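Local structure of nicking enzyme (Staphylococcus aureus, 4HTE) at residues Lys275-Val288 / Ile311-Tyr323. The protein probably nicks plasmid DNA at the transfer origin as a conjugative relaxase that spreads antibiotic resistance, the chain here being its all-helical C-terminal domain. Numbering follows the deposited sequence.
Sequences KYSDEDRKYITEQV and IQKKLLSEYDFDY
Y276 OH donates to Y319 O over 2.9 Å near the end of helix 302-319, meeting this carbonyl from well above its plane. The Y276 ring is sandwiched, K275 CG over one face and I284 CD1 over the other, which helps fix the ring's rotation, with Y319 O near its plane at the edge. With CG anti to the backbone N (chi1 165°) and an extended chain, K275 carries NZ out to a salt bridge with D320 OD2 (2.6 Å), approached from above the carboxylate plane; Y257 O is a second acceptor for the same ammonium, and the Y257 ring adds a cation-pi contact. D320, with positive phi, belongs to a calcium site seen in this protein; here its side chain lies about 4 Å from a bound calcium ion without coordinating it. K314 NZ donates to Y283 OH (2.6 Å) at the other flank. The Y283 and Y319 rings are near parallel (20°) but slid apart, with Y319 OH over the Y283 face. D280 OD1 lies at the Y319 ring edge, while D280 OD2 accepts from S277 OG. Between these polar ends I284 CG2 sits squarely over the F321 ring, a CH-pi contact 3.4 Å from its centroid. T285 OG1 donates to K282 O. Helices 278-293 and 302-319 form an antiparallel hairpin, the axes of 278-288 and 311-319 approaching to 11.0 Å (156° between directions); helix 327-339 flanks R281 and F321, its E335 binding R281 NE and Y276 N, and helix 342-351 packs on V288 and T285, whose OG1 also bonds N347 ND2.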
# COMPACT_ATOMS: atom_id res chain seq x y z
N LYS A 275 10.40 -2.89 24.41
CA LYS A 275 10.08 -4.15 23.74
C LYS A 275 10.95 -5.30 24.25
O LYS A 275 10.49 -6.45 24.31
CB LYS A 275 10.26 -4.00 22.23
CG LYS A 275 10.33 -5.31 21.46
CD LYS A 275 9.82 -5.14 20.04
CE LYS A 275 10.24 -6.29 19.13
NZ LYS A 275 9.58 -6.21 17.80
N TYR A 276 12.19 -5.00 24.63
CA TYR A 276 13.15 -6.03 25.01
C TYR A 276 13.62 -5.91 26.46
O TYR A 276 13.48 -4.85 27.08
CB TYR A 276 14.36 -5.99 24.09
CG TYR A 276 14.06 -6.40 22.67
CD1 TYR A 276 13.69 -7.70 22.38
CD2 TYR A 276 14.14 -5.49 21.62
CE1 TYR A 276 13.40 -8.09 21.09
CE2 TYR A 276 13.86 -5.87 20.32
CZ TYR A 276 13.49 -7.17 20.06
OH TYR A 276 13.21 -7.57 18.77
N SER A 277 14.17 -7.00 26.97
CA SER A 277 14.80 -7.01 28.28
C SER A 277 16.18 -6.39 28.17
O SER A 277 16.69 -6.20 27.07
CB SER A 277 14.92 -8.45 28.78
OG SER A 277 13.72 -9.17 28.56
N ASP A 278 16.79 -6.08 29.31
CA ASP A 278 18.14 -5.54 29.30
C ASP A 278 19.12 -6.59 28.80
O ASP A 278 20.06 -6.28 28.07
CB ASP A 278 18.55 -5.07 30.70
CG ASP A 278 18.17 -3.62 30.97
OD1 ASP A 278 18.17 -2.82 30.01
OD2 ASP A 278 17.87 -3.29 32.13
N GLU A 279 18.90 -7.84 29.19
CA GLU A 279 19.75 -8.94 28.75
C GLU A 279 19.63 -9.12 27.24
O GLU A 279 20.63 -9.05 26.52
CB GLU A 279 19.36 -10.24 29.46
N ASP A 280 18.41 -9.35 26.77
CA ASP A 280 18.15 -9.53 25.35
C ASP A 280 18.72 -8.37 24.54
O ASP A 280 19.40 -8.57 23.54
CB ASP A 280 16.65 -9.65 25.08
CG ASP A 280 16.03 -10.85 25.76
OD1 ASP A 280 16.73 -11.87 25.93
OD2 ASP A 280 14.84 -10.77 26.14
N ARG A 281 18.44 -7.15 24.99
CA ARG A 281 18.89 -5.96 24.28
C ARG A 281 20.40 -6.00 24.05
O ARG A 281 20.88 -5.70 22.96
CB ARG A 281 18.51 -4.69 25.05
CG ARG A 281 18.60 -3.42 24.24
CD ARG A 281 18.13 -2.20 25.03
NE ARG A 281 16.77 -2.36 25.53
CZ ARG A 281 16.41 -2.37 26.81
NH1 ARG A 281 17.29 -2.21 27.78
NH2 ARG A 281 15.13 -2.53 27.13
N LYS A 282 21.13 -6.40 25.08
CA LYS A 282 22.58 -6.51 24.99
C LYS A 282 22.96 -7.54 23.93
O LYS A 282 23.81 -7.29 23.08
CB LYS A 282 23.19 -6.90 26.34
N TYR A 283 22.32 -8.71 23.99
CA TYR A 283 22.58 -9.78 23.04
C TYR A 283 22.44 -9.28 21.60
O TYR A 283 23.35 -9.43 20.79
CB TYR A 283 21.60 -10.94 23.28
CG TYR A 283 21.85 -12.15 22.41
CD1 TYR A 283 21.48 -12.17 21.07
CD2 TYR A 283 22.45 -13.29 22.94
CE1 TYR A 283 21.71 -13.28 20.29
CE2 TYR A 283 22.68 -14.41 22.16
CZ TYR A 283 22.31 -14.40 20.83
OH TYR A 283 22.53 -15.50 20.05
N ILE A 284 21.28 -8.70 21.30
CA ILE A 284 20.95 -8.26 19.95
C ILE A 284 22.02 -7.33 19.39
O ILE A 284 22.50 -7.52 18.27
CB ILE A 284 19.58 -7.56 19.90
CG1 ILE A 284 18.47 -8.55 20.29
CG2 ILE A 284 19.31 -7.00 18.51
CD1 ILE A 284 17.09 -7.93 20.38
N THR A 285 22.38 -6.31 20.16
CA THR A 285 23.38 -5.34 19.71
C THR A 285 24.68 -6.05 19.35
O THR A 285 25.25 -5.82 18.29
CB THR A 285 23.66 -4.27 20.78
OG1 THR A 285 24.15 -4.89 21.98
CG2 THR A 285 22.40 -3.47 21.08
N GLU A 286 25.15 -6.91 20.25
CA GLU A 286 26.38 -7.64 20.03
C GLU A 286 26.34 -8.38 18.70
O GLU A 286 27.29 -8.31 17.91
CB GLU A 286 26.62 -8.64 21.17
CG GLU A 286 26.90 -7.99 22.50
CD GLU A 286 26.84 -8.97 23.65
OE1 GLU A 286 26.27 -10.07 23.45
OE2 GLU A 286 27.36 -8.65 24.74
N GLN A 287 25.24 -9.08 18.45
CA GLN A 287 25.07 -9.84 17.21
C GLN A 287 25.13 -8.93 15.99
O GLN A 287 25.82 -9.23 15.02
CB GLN A 287 23.75 -10.60 17.22
CG GLN A 287 23.67 -11.69 18.27
CD GLN A 287 24.71 -12.78 18.05
OE1 GLN A 287 24.47 -13.74 17.31
NE2 GLN A 287 25.86 -12.64 18.69
N VAL A 288 24.41 -7.82 16.04
CA VAL A 288 24.46 -6.84 14.97
C VAL A 288 25.92 -6.52 14.64
O VAL A 288 26.29 -6.41 13.47
CB VAL A 288 23.72 -5.56 15.37
CG1 VAL A 288 24.07 -4.44 14.42
CG2 VAL A 288 22.22 -5.80 15.39
N ILE A 311 22.74 -16.29 12.07
CA ILE A 311 22.54 -15.29 13.12
C ILE A 311 21.25 -14.51 12.88
O ILE A 311 20.45 -14.34 13.80
CB ILE A 311 23.73 -14.31 13.20
CG1 ILE A 311 24.97 -15.05 13.70
CG2 ILE A 311 23.39 -13.15 14.13
CD1 ILE A 311 26.15 -14.16 14.00
N GLN A 312 21.05 -14.05 11.66
CA GLN A 312 19.83 -13.32 11.31
C GLN A 312 18.61 -14.17 11.63
O GLN A 312 17.69 -13.73 12.31
CB GLN A 312 19.82 -12.96 9.83
CG GLN A 312 20.79 -11.85 9.44
CD GLN A 312 20.44 -11.21 8.11
OE1 GLN A 312 19.33 -11.38 7.60
NE2 GLN A 312 21.38 -10.46 7.54
N LYS A 313 18.61 -15.40 11.11
CA LYS A 313 17.51 -16.33 11.33
C LYS A 313 17.16 -16.41 12.81
O LYS A 313 15.99 -16.30 13.18
CB LYS A 313 17.89 -17.71 10.80
CG LYS A 313 17.01 -18.84 11.29
CD LYS A 313 17.20 -20.08 10.44
CE LYS A 313 16.55 -21.29 11.08
NZ LYS A 313 17.37 -21.87 12.17
N LYS A 314 18.17 -16.60 13.65
CA LYS A 314 17.95 -16.70 15.09
C LYS A 314 17.37 -15.41 15.64
O LYS A 314 16.33 -15.43 16.29
CB LYS A 314 19.26 -17.02 15.80
CG LYS A 314 19.07 -17.53 17.22
CD LYS A 314 20.32 -17.32 18.06
CE LYS A 314 20.29 -18.17 19.31
NZ LYS A 314 21.39 -17.80 20.25
N LEU A 315 18.04 -14.30 15.39
CA LEU A 315 17.59 -12.98 15.84
C LEU A 315 16.11 -12.77 15.57
O LEU A 315 15.35 -12.37 16.45
CB LEU A 315 18.40 -11.88 15.15
CG LEU A 315 19.84 -11.69 15.62
CD1 LEU A 315 20.57 -10.73 14.69
CD2 LEU A 315 19.88 -11.19 17.05
N LEU A 316 15.70 -13.02 14.33
CA LEU A 316 14.31 -12.81 13.92
C LEU A 316 13.38 -13.80 14.60
O LEU A 316 12.31 -13.43 15.09
CB LEU A 316 14.19 -12.94 12.41
CG LEU A 316 12.81 -12.61 11.83
CD1 LEU A 316 12.64 -11.10 11.70
CD2 LEU A 316 12.61 -13.30 10.50
N SER A 317 13.78 -15.07 14.62
CA SER A 317 12.97 -16.13 15.20
C SER A 317 12.82 -15.97 16.70
O SER A 317 11.70 -15.96 17.23
CB SER A 317 13.59 -17.49 14.89
OG SER A 317 12.91 -18.53 15.58
N GLU A 318 13.94 -15.85 17.39
CA GLU A 318 13.96 -15.78 18.85
C GLU A 318 13.47 -14.44 19.41
O GLU A 318 12.71 -14.42 20.38
CB GLU A 318 15.38 -16.07 19.37
CG GLU A 318 15.99 -17.40 18.93
CD GLU A 318 15.36 -18.61 19.60
OE1 GLU A 318 14.24 -18.48 20.14
OE2 GLU A 318 16.00 -19.69 19.58
N TYR A 319 13.89 -13.34 18.80
CA TYR A 319 13.71 -12.01 19.40
C TYR A 319 12.72 -11.12 18.65
O TYR A 319 12.14 -10.21 19.25
CB TYR A 319 15.07 -11.31 19.49
CG TYR A 319 16.06 -12.02 20.40
CD1 TYR A 319 16.85 -13.06 19.93
CD2 TYR A 319 16.19 -11.65 21.73
CE1 TYR A 319 17.75 -13.71 20.77
CE2 TYR A 319 17.09 -12.29 22.57
CZ TYR A 319 17.86 -13.32 22.09
OH TYR A 319 18.75 -13.95 22.93
N ASP A 320 12.50 -11.39 17.36
CA ASP A 320 11.64 -10.53 16.55
C ASP A 320 12.45 -9.33 16.07
O ASP A 320 11.92 -8.22 15.93
CB ASP A 320 10.43 -10.06 17.36
CG ASP A 320 9.32 -9.49 16.50
OD1 ASP A 320 9.07 -10.02 15.39
OD2 ASP A 320 8.68 -8.51 16.94
N PHE A 321 13.73 -9.55 15.81
CA PHE A 321 14.61 -8.48 15.35
C PHE A 321 14.90 -8.64 13.86
O PHE A 321 15.47 -9.64 13.43
CB PHE A 321 15.92 -8.49 16.14
CG PHE A 321 16.75 -7.25 15.96
CD1 PHE A 321 16.37 -6.06 16.57
CD2 PHE A 321 17.90 -7.27 15.19
CE1 PHE A 321 17.13 -4.92 16.41
CE2 PHE A 321 18.66 -6.13 15.03
CZ PHE A 321 18.27 -4.95 15.64
N ASP A 322 14.51 -7.64 13.08
CA ASP A 322 14.72 -7.66 11.64
C ASP A 322 15.87 -6.75 11.24
O ASP A 322 15.67 -5.56 10.97
CB ASP A 322 13.44 -7.23 10.91
CG ASP A 322 13.32 -7.87 9.54
OD1 ASP A 322 14.21 -7.64 8.69
OD2 ASP A 322 12.33 -8.60 9.31
N TYR A 323 17.08 -7.30 11.22
CA TYR A 323 18.27 -6.54 10.85
C TYR A 323 18.12 -5.96 9.45
O TYR A 323 18.52 -4.83 9.19
CB TYR A 323 19.52 -7.42 10.92
CG TYR A 323 20.76 -6.77 10.35
CD1 TYR A 323 21.43 -5.78 11.05
CD2 TYR A 323 21.25 -7.15 9.11
CE1 TYR A 323 22.57 -5.19 10.53
CE2 TYR A 323 22.38 -6.56 8.58
CZ TYR A 323 23.04 -5.58 9.30
OH TYR A 323 24.16 -4.99 8.78